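Local coordinates for sensor protein (PDB 3A0S) that probably transfers phosphate from ATP to a histidine in two-component signalling, and is represented here by its PAS domain, at residues 4-9 against 35-40; 20-23 against 29-32; 22-27 against 70-75; 48-53 against 88-93. All coordinates share one frame; numbering follows the deposited sequence.

Contact 1: 4-9 against 35-40; sequences AIITLS and RRLKDL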
loop_
_atom_site.group_PDB
_atom_site.type_symbol
_atom_site.label_atom_id
_atom_site.label_comp_id
_atom_site.label_asym_id
_atom_site.label_seq_id
_atom_site.Cartn_x
_atom_site.Cartn_y
_atom_site.Cartn_z
ATOM N N ALA A 4 3.502 1.651 -8.972
ATOM C CA ALA A 4 2.223 1.044 -8.557
ATOM C C ALA A 4 1.918 1.628 -7.185
ATOM O O ALA A 4 2.768 1.581 -6.280
ATOM C CB ALA A 4 2.367 -0.441 -8.482
ATOM N N ILE A 5 0.748 2.218 -7.024
ATOM C CA ILE A 5 0.405 2.911 -5.781
ATOM C C ILE A 5 -0.849 2.267 -5.203
ATOM O O ILE A 5 -1.882 2.150 -5.899
ATOM C CB ILE A 5 0.117 4.392 -6.004
ATOM C CG1 ILE A 5 1.419 5.070 -6.411
ATOM C CG2 ILE A 5 -0.490 5.059 -4.749
ATOM C CD1 ILE A 5 1.296 6.530 -6.947
ATOM N N ILE A 6 -0.762 1.897 -3.918
ATOM C CA ILE A 6 -1.897 1.477 -3.135
ATOM C C ILE A 6 -1.903 2.380 -1.908
ATOM O O ILE A 6 -0.902 2.454 -1.176
ATOM C CB ILE A 6 -1.681 0.043 -2.672
ATOM C CG1 ILE A 6 -1.457 -0.930 -3.849
ATOM C CG2 ILE A 6 -2.886 -0.436 -1.812
ATOM C CD1 ILE A 6 -1.035 -2.348 -3.422
ATOM N N THR A 7 -2.997 3.106 -1.700
ATOM C CA THR A 7 -3.092 3.939 -0.504
ATOM C C THR A 7 -4.126 3.328 0.424
ATOM O O THR A 7 -5.204 2.876 -0.051
ATOM C CB THR A 7 -3.552 5.364 -0.859
ATOM O OG1 THR A 7 -2.623 5.892 -1.790
ATOM C CG2 THR A 7 -3.553 6.280 0.369
ATOM N N LEU A 8 -3.787 3.288 1.709
ATOM C CA LEU A 8 -4.663 2.689 2.733
ATOM C C LEU A 8 -5.099 3.770 3.708
ATOM O O LEU A 8 -4.332 4.679 4.015
ATOM C CB LEU A 8 -3.909 1.650 3.555
ATOM C CG LEU A 8 -3.310 0.502 2.760
ATOM C CD1 LEU A 8 -2.763 -0.501 3.718
ATOM C CD2 LEU A 8 -4.342 -0.206 1.876
ATOM N N SER A 9 -6.332 3.664 4.180
ATOM C CA SER A 9 -6.838 4.522 5.247
ATOM C C SER A 9 -6.260 4.052 6.577
ATOM O O SER A 9 -5.623 3.008 6.668
ATOM C CB SER A 9 -8.359 4.481 5.290
ATOM O OG SER A 9 -8.814 3.239 5.817
ATOM N N ARG A 35 -11.947 -1.981 0.314
ATOM C CA ARG A 35 -11.704 -3.250 1.009
ATOM C C ARG A 35 -10.425 -3.186 1.836
ATOM O O ARG A 35 -9.514 -2.383 1.531
ATOM C CB ARG A 35 -11.625 -4.396 0.012
ATOM C CG ARG A 35 -12.847 -4.461 -0.886
ATOM C CD ARG A 35 -12.750 -5.584 -1.878
ATOM N NE ARG A 35 -13.925 -5.633 -2.760
ATOM C CZ ARG A 35 -15.023 -6.312 -2.479
ATOM N NH1 ARG A 35 -15.115 -7.007 -1.334
ATOM N NH2 ARG A 35 -16.040 -6.338 -3.345
ATOM N N ARG A 36 -10.360 -4.031 2.863
ATOM C CA ARG A 36 -9.108 -4.109 3.595
ATOM C C ARG A 36 -8.052 -4.807 2.788
ATOM O O ARG A 36 -8.270 -5.906 2.311
ATOM C CB ARG A 36 -9.241 -4.575 5.026
ATOM C CG ARG A 36 -9.272 -3.337 5.889
ATOM C CD ARG A 36 -8.878 -3.662 7.219
ATOM N NE ARG A 36 -10.077 -3.702 8.050
ATOM C CZ ARG A 36 -11.044 -4.615 8.019
ATOM N NH1 ARG A 36 -11.016 -5.628 7.177
ATOM N NH2 ARG A 36 -12.076 -4.489 8.845
ATOM N N LEU A 37 -6.891 -4.178 2.635
ATOM C CA LEU A 37 -5.805 -4.792 1.877
ATOM C C LEU A 37 -5.458 -6.168 2.406
ATOM O O LEU A 37 -5.190 -7.083 1.618
ATOM C CB LEU A 37 -4.531 -3.910 1.903
ATOM C CG LEU A 37 -3.399 -4.455 1.024
ATOM C CD1 LEU A 37 -3.772 -4.425 -0.464
ATOM C CD2 LEU A 37 -2.138 -3.615 1.197
ATOM N N LYS A 38 -5.469 -6.297 3.724
ATOM C CA LYS A 38 -5.035 -7.532 4.353
ATOM C C LYS A 38 -5.993 -8.679 4.046
ATOM O O LYS A 38 -5.639 -9.850 4.289
ATOM C CB LYS A 38 -4.838 -7.349 5.866
ATOM C CG LYS A 38 -6.058 -6.992 6.651
ATOM C CD LYS A 38 -5.781 -6.895 8.168
ATOM C CE LYS A 38 -7.022 -6.398 8.907
ATOM N NZ LYS A 38 -6.805 -6.109 10.365
ATOM N N ASP A 39 -7.194 -8.364 3.538
ATOM C CA ASP A 39 -8.155 -9.425 3.147
ATOM C C ASP A 39 -7.832 -10.016 1.799
ATOM O O ASP A 39 -8.390 -11.048 1.418
ATOM C CB ASP A 39 -9.602 -8.926 3.096
ATOM C CG ASP A 39 -10.226 -8.718 4.453
ATOM O OD1 ASP A 39 -9.769 -9.284 5.468
ATOM O OD2 ASP A 39 -11.238 -7.974 4.504
ATOM N N LEU A 40 -6.924 -9.415 1.063
ATOM C CA LEU A 40 -6.581 -9.910 -0.265
ATOM C C LEU A 40 -5.452 -10.911 -0.126
ATOM O O LEU A 40 -4.385 -10.552 0.410
ATOM C CB LEU A 40 -6.176 -8.761 -1.218
ATOM C CG LEU A 40 -7.192 -7.621 -1.394
ATOM C CD1 LEU A 40 -6.723 -6.636 -2.474
ATOM C CD2 LEU A 40 -8.603 -8.155 -1.720
#
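On the helix-bearing face of the PAS sheet, strand 4-9 meets the loop 35-40, and three side chains do the work: Ile6, Leu8 and Leu37. Ile6 and Leu8 sit two residues apart on the strand, and both direct their CB atoms toward the loop; Leu37 comes down to meet them. The closest approach is Leu8 CD2 to Leu37 CB at 3.7 Å, one methyl of Leu8 lying against the root of the other leucine. Further out, Leu37 CD2 touches both branches of Leu8, at 4.1 Å from CD1 and 4.1 Å from CD2, and the two side chains cross at about a right angle. The other methyl of Leu37 reaches Ile6, with CD1 standing 4.3 Å from Ile6 CG2. Leu37 can serve both neighbours because a chi1 of -175° carries its CG toward the strand, and from there CD1 goes to Ile6 and CD2 to Leu8. A short 3-10 turn carries it there, closed in part by Leu40 N bonding to Leu37 O at 3.0 Å. The contact is wholly apolar and buried. Phe43, Ile46, Ile14 and Ile92 pack round Leu37, and a tetraethylene glycol, most likely a crystallisation additive, comes within about 3 Å of the Leu8 side chain. Such a hydrophobic floor of sheet residues, roofed by the helices and connecting loops, is the layout of the PAS fold, whose interior forms the ligand pocket in many relatives.

Contact 2: 20-23 against 29-32; sequences KAEQ and KENV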
loop_
_atom_site.group_PDB
_atom_site.type_symbol
_atom_site.label_atom_id
_atom_site.label_comp_id
_atom_site.label_asym_id
_atom_site.label_seq_id
_atom_site.Cartn_x
_atom_site.Cartn_y
_atom_site.Cartn_z
ATOM N N LYS A 20 -1.091 1.545 -12.601
ATOM C CA LYS A 20 0.105 0.704 -12.495
ATOM C C LYS A 20 -0.147 -0.477 -11.570
ATOM O O LYS A 20 0.301 -1.580 -11.840
ATOM C CB LYS A 20 1.339 1.517 -12.070
ATOM C CG LYS A 20 1.825 2.479 -13.175
ATOM C CD LYS A 20 2.487 1.736 -14.359
ATOM C CE LYS A 20 3.022 2.760 -15.375
ATOM N NZ LYS A 20 4.167 3.478 -14.782
ATOM N N ALA A 21 -0.873 -0.229 -10.489
ATOM C CA ALA A 21 -1.252 -1.339 -9.593
ATOM C C ALA A 21 -2.192 -2.327 -10.280
ATOM O O ALA A 21 -2.049 -3.543 -10.128
ATOM C CB ALA A 21 -1.865 -0.805 -8.287
ATOM N N GLU A 22 -3.091 -1.800 -11.107
ATOM C CA GLU A 22 -3.968 -2.667 -11.938
ATOM C C GLU A 22 -3.146 -3.558 -12.858
ATOM O O GLU A 22 -3.408 -4.764 -12.965
ATOM C CB GLU A 22 -4.961 -1.847 -12.756
ATOM C CG GLU A 22 -6.006 -1.126 -11.921
ATOM C CD GLU A 22 -7.000 -0.334 -12.752
ATOM O OE1 GLU A 22 -6.694 -0.097 -13.941
ATOM O OE2 GLU A 22 -8.070 0.065 -12.233
ATOM N N GLN A 23 -2.162 -2.971 -13.516
ATOM C CA GLN A 23 -1.307 -3.693 -14.456
ATOM C C GLN A 23 -0.402 -4.708 -13.766
ATOM O O GLN A 23 -0.216 -5.826 -14.277
ATOM C CB GLN A 23 -0.483 -2.706 -15.301
ATOM C CG GLN A 23 -1.349 -1.853 -16.223
ATOM C CD GLN A 23 -0.605 -0.665 -16.829
ATOM O OE1 GLN A 23 -1.186 0.122 -17.589
ATOM N NE2 GLN A 23 0.689 -0.539 -16.524
ATOM N N LYS A 29 -9.265 -1.243 -9.980
ATOM C CA LYS A 29 -9.539 -0.385 -8.842
ATOM C C LYS A 29 -10.935 -0.585 -8.248
ATOM O O LYS A 29 -11.110 -0.655 -7.039
ATOM C CB LYS A 29 -9.283 1.080 -9.266
ATOM C CG LYS A 29 -9.652 2.112 -8.261
ATOM C CD LYS A 29 -9.300 3.495 -8.774
ATOM C CE LYS A 29 -9.677 4.505 -7.727
ATOM N NZ LYS A 29 -9.567 5.885 -8.265
ATOM N N GLU A 30 -11.936 -0.677 -9.115
ATOM C CA GLU A 30 -13.311 -0.766 -8.637
ATOM C C GLU A 30 -13.567 -2.081 -7.911
ATOM O O GLU A 30 -14.498 -2.199 -7.100
ATOM C CB GLU A 30 -14.288 -0.579 -9.793
ATOM C CG GLU A 30 -14.078 -1.552 -10.936
ATOM C CD GLU A 30 -13.198 -0.997 -12.061
ATOM O OE1 GLU A 30 -12.331 -0.093 -11.837
ATOM O OE2 GLU A 30 -13.408 -1.473 -13.207
ATOM N N ASN A 31 -12.717 -3.061 -8.177
ATOM C CA ASN A 31 -12.845 -4.344 -7.505
ATOM C C ASN A 31 -12.188 -4.421 -6.121
ATOM O O ASN A 31 -12.483 -5.348 -5.342
ATOM C CB ASN A 31 -12.334 -5.436 -8.447
ATOM C CG ASN A 31 -13.240 -5.598 -9.681
ATOM O OD1 ASN A 31 -12.767 -5.853 -10.778
ATOM N ND2 ASN A 31 -14.536 -5.408 -9.494
ATOM N N VAL A 32 -11.351 -3.434 -5.793
ATOM C CA VAL A 32 -10.655 -3.455 -4.504
ATOM C C VAL A 32 -10.937 -2.224 -3.627
ATOM O O VAL A 32 -10.721 -2.239 -2.405
ATOM C CB VAL A 32 -9.116 -3.655 -4.668
ATOM C CG1 VAL A 32 -8.812 -5.041 -5.284
ATOM C CG2 VAL A 32 -8.486 -2.519 -5.479
HETATM O O HOH W 1 -10.352 0.724 -13.540
#
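Glu22 stretches out from its helix toward the start of segment 29-32, while Lys29 carries its side chain off at a slant, its far end leading away from Glu22. The two meet at their near parts: the backbone N of Lys29 donates to Glu22 OE2 at 2.9 Å, and the N-H...O angle of 172° makes the bond nearly straight. The donor comes to the anti side of the carboxylate, 21° out of its plane. Lys29 CB lies 3.4 Å from the same oxygen, so OE2 rests against the first carbon of the side chain as well. An extended chain beyond CG (chi2 -179°) gives Glu22 the length to bridge the gap. In the PAS fold this joins two short helices that follow one another in the chain, 19-25 and the weakly bonded 29-32, at the surface; Trp17 of the sheet is touched by both Glu22 and Lys29. The carboxylate of Glu30 turns back toward this corner. A water donates to Glu22 OE2 at 2.7 Å and to Glu30 OE1 at 2.7 Å, which probably eases the repulsion between two like charges 4.3 Å apart (Glu22 OE2 to Glu30 OE1). The other oxygen, Glu22 OE1, makes a salt bridge with Lys19. With an alanine here, the N-H of Lys29 would probably lose its protein acceptor, and Lys19 its charged mate.

Contact 3: 22-27 against 70-75; sequences EQLFGL and RYFNIR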
loop_
_atom_site.group_PDB
_atom_site.type_symbol
_atom_site.label_atom_id
_atom_site.label_comp_id
_atom_site.label_asym_id
_atom_site.label_seq_id
_atom_site.Cartn_x
_atom_site.Cartn_y
_atom_site.Cartn_z
ATOM N N GLU A 22 -3.091 -1.800 -11.107
ATOM C CA GLU A 22 -3.968 -2.667 -11.938
ATOM C C GLU A 22 -3.146 -3.558 -12.858
ATOM O O GLU A 22 -3.408 -4.764 -12.965
ATOM C CB GLU A 22 -4.961 -1.847 -12.756
ATOM C CG GLU A 22 -6.006 -1.126 -11.921
ATOM C CD GLU A 22 -7.000 -0.334 -12.752
ATOM O OE1 GLU A 22 -6.694 -0.097 -13.941
ATOM O OE2 GLU A 22 -8.070 0.065 -12.233
ATOM N N GLN A 23 -2.162 -2.971 -13.516
ATOM C CA GLN A 23 -1.307 -3.693 -14.456
ATOM C C GLN A 23 -0.402 -4.708 -13.766
ATOM O O GLN A 23 -0.216 -5.826 -14.277
ATOM C CB GLN A 23 -0.483 -2.706 -15.301
ATOM C CG GLN A 23 -1.349 -1.853 -16.223
ATOM C CD GLN A 23 -0.605 -0.665 -16.829
ATOM O OE1 GLN A 23 -1.186 0.122 -17.589
ATOM N NE2 GLN A 23 0.689 -0.539 -16.524
ATOM N N LEU A 24 0.103 -4.358 -12.592
ATOM C CA LEU A 24 1.046 -5.183 -11.874
ATOM C C LEU A 24 0.321 -6.355 -11.238
ATOM O O LEU A 24 0.797 -7.512 -11.270
ATOM C CB LEU A 24 1.763 -4.373 -10.793
ATOM C CG LEU A 24 2.802 -5.157 -9.998
ATOM C CD1 LEU A 24 3.851 -5.813 -10.898
ATOM C CD2 LEU A 24 3.444 -4.264 -8.946
ATOM N N PHE A 25 -0.844 -6.077 -10.656
ATOM C CA PHE A 25 -1.520 -7.102 -9.840
ATOM C C PHE A 25 -2.732 -7.768 -10.497
ATOM O O PHE A 25 -3.226 -8.789 -10.008
ATOM C CB PHE A 25 -1.907 -6.485 -8.506
ATOM C CG PHE A 25 -0.738 -6.065 -7.678
ATOM C CD1 PHE A 25 0.217 -7.005 -7.273
ATOM C CD2 PHE A 25 -0.609 -4.755 -7.271
ATOM C CE1 PHE A 25 1.282 -6.632 -6.482
ATOM C CE2 PHE A 25 0.474 -4.382 -6.496
ATOM C CZ PHE A 25 1.424 -5.317 -6.108
ATOM N N GLY A 26 -3.218 -7.192 -11.588
ATOM C CA GLY A 26 -4.331 -7.761 -12.361
ATOM C C GLY A 26 -5.698 -7.607 -11.737
ATOM O O GLY A 26 -6.637 -8.375 -12.057
ATOM N N LEU A 27 -5.816 -6.636 -10.824
ATOM C CA LEU A 27 -7.083 -6.314 -10.156
ATOM C C LEU A 27 -7.467 -4.880 -10.527
ATOM O O LEU A 27 -6.610 -3.966 -10.478
ATOM C CB LEU A 27 -6.960 -6.451 -8.620
ATOM C CG LEU A 27 -6.531 -7.805 -8.008
ATOM C CD1 LEU A 27 -6.344 -7.694 -6.506
ATOM C CD2 LEU A 27 -7.518 -8.940 -8.350
ATOM N N ARG A 70 9.500 -11.597 -9.586
ATOM C CA ARG A 70 10.468 -10.484 -9.510
ATOM C C ARG A 70 10.683 -9.933 -8.105
ATOM O O ARG A 70 9.886 -10.188 -7.193
ATOM C CB ARG A 70 10.076 -9.335 -10.457
ATOM C CG ARG A 70 9.849 -9.739 -11.903
ATOM C CD ARG A 70 9.998 -8.552 -12.859
ATOM N NE ARG A 70 9.055 -7.453 -12.611
ATOM C CZ ARG A 70 7.815 -7.376 -13.097
ATOM N NH1 ARG A 70 7.314 -8.351 -13.850
ATOM N NH2 ARG A 70 7.061 -6.315 -12.818
ATOM N N TYR A 71 11.767 -9.169 -7.950
ATOM C CA TYR A 71 12.027 -8.406 -6.737
ATOM C C TYR A 71 11.651 -6.946 -6.967
ATOM O O TYR A 71 11.922 -6.368 -8.029
ATOM C CB TYR A 71 13.498 -8.511 -6.309
ATOM C CG TYR A 71 13.854 -9.842 -5.674
ATOM C CD1 TYR A 71 13.639 -10.052 -4.324
ATOM C CD2 TYR A 71 14.419 -10.857 -6.422
ATOM C CE1 TYR A 71 13.947 -11.254 -3.708
ATOM C CE2 TYR A 71 14.735 -12.078 -5.825
ATOM C CZ TYR A 71 14.494 -12.261 -4.463
ATOM O OH TYR A 71 14.806 -13.455 -3.827
ATOM N N PHE A 72 11.057 -6.383 -5.928
ATOM C CA PHE A 72 10.568 -5.008 -5.921
ATOM C C PHE A 72 11.077 -4.199 -4.738
ATOM O O PHE A 72 11.308 -4.754 -3.647
ATOM C CB PHE A 72 9.032 -5.014 -5.884
ATOM C CG PHE A 72 8.411 -5.603 -7.097
ATOM C CD1 PHE A 72 8.152 -4.813 -8.205
ATOM C CD2 PHE A 72 8.105 -6.970 -7.144
ATOM C CE1 PHE A 72 7.596 -5.354 -9.350
ATOM C CE2 PHE A 72 7.571 -7.530 -8.290
ATOM C CZ PHE A 72 7.291 -6.737 -9.389
ATOM N N ASN A 73 11.189 -2.881 -4.962
ATOM C CA ASN A 73 11.274 -1.890 -3.893
ATOM C C ASN A 73 9.839 -1.601 -3.423
ATOM O O ASN A 73 8.932 -1.419 -4.229
ATOM C CB ASN A 73 11.791 -0.557 -4.417
ATOM C CG ASN A 73 13.215 -0.587 -4.915
ATOM O OD1 ASN A 73 13.969 -1.526 -4.685
ATOM N ND2 ASN A 73 13.597 0.495 -5.601
ATOM N N ILE A 74 9.628 -1.532 -2.121
ATOM C CA ILE A 74 8.331 -1.102 -1.601
ATOM C C ILE A 74 8.545 -0.015 -0.546
ATOM O O ILE A 74 9.301 -0.204 0.412
ATOM C CB ILE A 74 7.509 -2.276 -1.035
ATOM C CG1 ILE A 74 7.382 -3.405 -2.068
ATOM C CG2 ILE A 74 6.128 -1.801 -0.554
ATOM C CD1 ILE A 74 6.495 -4.572 -1.639
ATOM N N ARG A 75 7.891 1.134 -0.718
ATOM C CA ARG A 75 7.974 2.185 0.298
ATOM C C ARG A 75 6.616 2.300 0.950
ATOM O O ARG A 75 5.587 2.230 0.284
ATOM C CB ARG A 75 8.344 3.529 -0.338
ATOM C CG ARG A 75 8.452 4.709 0.650
ATOM C CD ARG A 75 9.003 5.964 -0.037
ATOM N NE ARG A 75 8.113 6.446 -1.097
ATOM C CZ ARG A 75 8.516 6.864 -2.296
ATOM N NH1 ARG A 75 9.804 6.873 -2.614
ATOM N NH2 ARG A 75 7.631 7.292 -3.183
#
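With CG of Leu24 anti to its own nitrogen (chi1 -179°), the side chain leaves helix 19-25 in the direction of strand 70-75 and presents one methyl, CD1, to two residues there. The chi1 of Phe72 (-65°) lays its ring beside the backbone N, and the CZ end is the part that reaches Leu24: CZ lies 3.9 Å from Leu24 CD1 and CE1 lies 4.1 Å from it. The methyl approaches obliquely, and the two side chains run past one another in opposite senses. Arg70, two residues earlier on the same side of the strand, curls its side chain round and brings NH2 to 3.8 Å from Leu24 CD1, again obliquely. One methyl group thus touches an aromatic ring and a guanidinium at once. The second methyl of Leu24, CD2, turns to its own neighbour and sits over one face of the Phe25 ring, 3.6 Å above its plane and offset toward the rim. The helix runs to Phe25; Gly26, with positive phi, is the first residue beyond it, and its N bonds to Glu22 O at 2.8 Å. Met1 also touches Leu24, Arg70 and Phe72, so the start of the chain packs into the same corner, where helix 19-25 approaches strand 70-80. The polar end of Arg70 is committed elsewhere, its NE forming a salt bridge with Asp96, the last residue of the chain. What joins the segments is van der Waals and hydrophobic packing, without a polar bond between them; the arginine takes part through its terminal NH2, while its charge is met by Asp96.

Contact 4: 48-53 against 88-93; sequences SVAESV and EGVIIT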
loop_
_atom_site.group_PDB
_atom_site.type_symbol
_atom_site.label_atom_id
_atom_site.label_comp_id
_atom_site.label_asym_id
_atom_site.label_seq_id
_atom_site.Cartn_x
_atom_site.Cartn_y
_atom_site.Cartn_z
ATOM N N SER A 48 0.239 -6.096 6.812
ATOM C CA SER A 48 0.802 -6.110 8.163
ATOM C C SER A 48 1.949 -5.108 8.347
ATOM O O SER A 48 1.970 -4.395 9.355
ATOM C CB SER A 48 1.268 -7.531 8.519
ATOM O OG SER A 48 1.578 -7.652 9.893
ATOM N N VAL A 49 2.856 -5.000 7.365
ATOM C CA VAL A 49 3.927 -4.006 7.433
ATOM C C VAL A 49 3.332 -2.578 7.461
ATOM O O VAL A 49 3.790 -1.715 8.211
ATOM C CB VAL A 49 4.938 -4.139 6.265
ATOM C CG1 VAL A 49 5.960 -3.003 6.284
ATOM C CG2 VAL A 49 5.660 -5.493 6.346
ATOM N N ALA A 50 2.286 -2.336 6.665
ATOM C CA ALA A 50 1.666 -1.000 6.642
ATOM C C ALA A 50 1.096 -0.662 8.021
ATOM O O ALA A 50 1.176 0.480 8.466
ATOM C CB ALA A 50 0.558 -0.952 5.561
ATOM N N GLU A 51 0.511 -1.654 8.696
ATOM C CA GLU A 51 -0.023 -1.455 10.064
ATOM C C GLU A 51 1.084 -1.041 11.008
ATOM O O GLU A 51 0.922 -0.135 11.819
ATOM C CB GLU A 51 -0.666 -2.741 10.616
ATOM C CG GLU A 51 -1.920 -3.188 9.898
ATOM C CD GLU A 51 -2.634 -4.394 10.550
ATOM O OE1 GLU A 51 -1.986 -5.224 11.194
ATOM O OE2 GLU A 51 -3.873 -4.499 10.388
ATOM N N SER A 52 2.205 -1.746 10.932
ATOM C CA SER A 52 3.352 -1.423 11.765
ATOM C C SER A 52 3.917 -0.022 11.501
ATOM O O SER A 52 4.234 0.725 12.437
ATOM C CB SER A 52 4.437 -2.489 11.590
ATOM O OG SER A 52 5.500 -2.261 12.482
ATOM N N VAL A 53 4.021 0.347 10.222
ATOM C CA VAL A 53 4.455 1.680 9.815
ATOM C C VAL A 53 3.525 2.770 10.361
ATOM O O VAL A 53 3.972 3.802 10.856
ATOM C CB VAL A 53 4.507 1.752 8.259
ATOM C CG1 VAL A 53 4.589 3.195 7.774
ATOM C CG2 VAL A 53 5.662 0.888 7.738
ATOM N N GLU A 88 -3.804 9.732 8.807
ATOM C CA GLU A 88 -4.943 9.277 8.005
ATOM C C GLU A 88 -4.693 7.999 7.182
ATOM O O GLU A 88 -5.630 7.460 6.588
ATOM C CB GLU A 88 -5.595 10.387 7.183
ATOM C CG GLU A 88 -6.495 11.311 8.026
ATOM C CD GLU A 88 -7.740 10.618 8.588
ATOM O OE1 GLU A 88 -8.174 9.596 8.024
ATOM O OE2 GLU A 88 -8.273 11.100 9.608
ATOM N N GLY A 89 -3.470 7.484 7.181
ATOM C CA GLY A 89 -3.243 6.215 6.490
ATOM C C GLY A 89 -1.815 6.090 6.040
ATOM O O GLY A 89 -0.929 6.729 6.586
ATOM N N VAL A 90 -1.597 5.208 5.066
ATOM C CA VAL A 90 -0.252 4.856 4.593
ATOM C C VAL A 90 -0.310 4.715 3.061
ATOM O O VAL A 90 -1.179 4.008 2.543
ATOM C CB VAL A 90 0.203 3.528 5.229
ATOM C CG1 VAL A 90 1.531 3.065 4.613
ATOM C CG2 VAL A 90 0.326 3.637 6.763
ATOM N N ILE A 91 0.608 5.376 2.371
ATOM C CA ILE A 91 0.789 5.239 0.923
ATOM C C ILE A 91 1.871 4.183 0.685
ATOM O O ILE A 91 2.955 4.205 1.285
ATOM C CB ILE A 91 1.208 6.564 0.278
ATOM C CG1 ILE A 91 0.160 7.646 0.547
ATOM C CG2 ILE A 91 1.394 6.351 -1.235
ATOM C CD1 ILE A 91 0.720 9.084 0.512
ATOM N N ILE A 92 1.533 3.204 -0.156
ATOM C CA ILE A 92 2.450 2.139 -0.524
ATOM C C ILE A 92 2.816 2.304 -2.006
ATOM O O ILE A 92 1.942 2.371 -2.869
ATOM C CB ILE A 92 1.805 0.769 -0.254
ATOM C CG1 ILE A 92 1.288 0.713 1.191
ATOM C CG2 ILE A 92 2.810 -0.350 -0.543
ATOM C CD1 ILE A 92 0.458 -0.572 1.441
ATOM N N THR A 93 4.116 2.398 -2.276
ATOM C CA THR A 93 4.614 2.610 -3.641
ATOM C C THR A 93 5.536 1.455 -3.973
ATOM O O THR A 93 6.506 1.227 -3.238
ATOM C CB THR A 93 5.418 3.951 -3.754
ATOM O OG1 THR A 93 4.610 4.999 -3.234
ATOM C CG2 THR A 93 5.742 4.277 -5.240
#
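Val53 N bonds to Val49 O at 2.9 Å, a regular helix bond that helps fix the turn from which Val53 and Ala50 face Val90 on strand 88-93. Across the contact itself the oxygen of Ala50 meets carbon: Ala50 O has Val90 CG2 at 3.7 Å. The other branch of Val90, CG1, is anti to the backbone N (chi1 173°), and this directs it between the two helix residues. It lies 4.2 Å from Ala50 CB and 4.4 Å from Val53 CG1. Ala50 CB also meets a second strand residue, with Ile92 CD1 at 4.1 Å; the end of that isoleucine swings nearer to the helix than its CB does. The small side chain of Ala50 probably lets the helix come close, and the short axes pass at 8.5 Å with their directions 129° apart, a steeply slanting crossing. Here helix 44-56 lies on the inner face of the PAS sheet, over strand 87-95 and its neighbours: Val53 also touches Phe76 and Pro78, and Ala50 touches Leu8. A bound tetraethylene glycol lies about 4 Å from the Ala50 side chain, next to this apolar wall. Val90 and Ile92 are bonded through their backbones to Leu8 and Ile6 of the next strand. Apart from the carbonyl O of Ala50 against Val90 CG2, methyl meets methyl, so the contact rests on shape and burial; nothing in it fixes direction as a hydrogen bond would.

Overall arrangement
Contacts 1 and 4 are the buried core, both against the inner face of the sheet, where strands 4-9 and 87-95 are neighbours; backbone hydrogen bonds join Ile6 with Ile92 and Leu8 with Val90, and Leu8 packs on Ala50, joining the two. Contacts 2 and 3 both start from helix 19-25 but differ in place: contact 2 is at the surface, contact 3 is partly buried and reaches strand 70-80, which pairs with 87-95. The chemistry follows: aliphatic packing in 1 and 4, aliphatic with aromatic and arginine at 3, and an acid bonded to a backbone N-H plus a bridging water at 2. Contacts 2 and 4 do not touch.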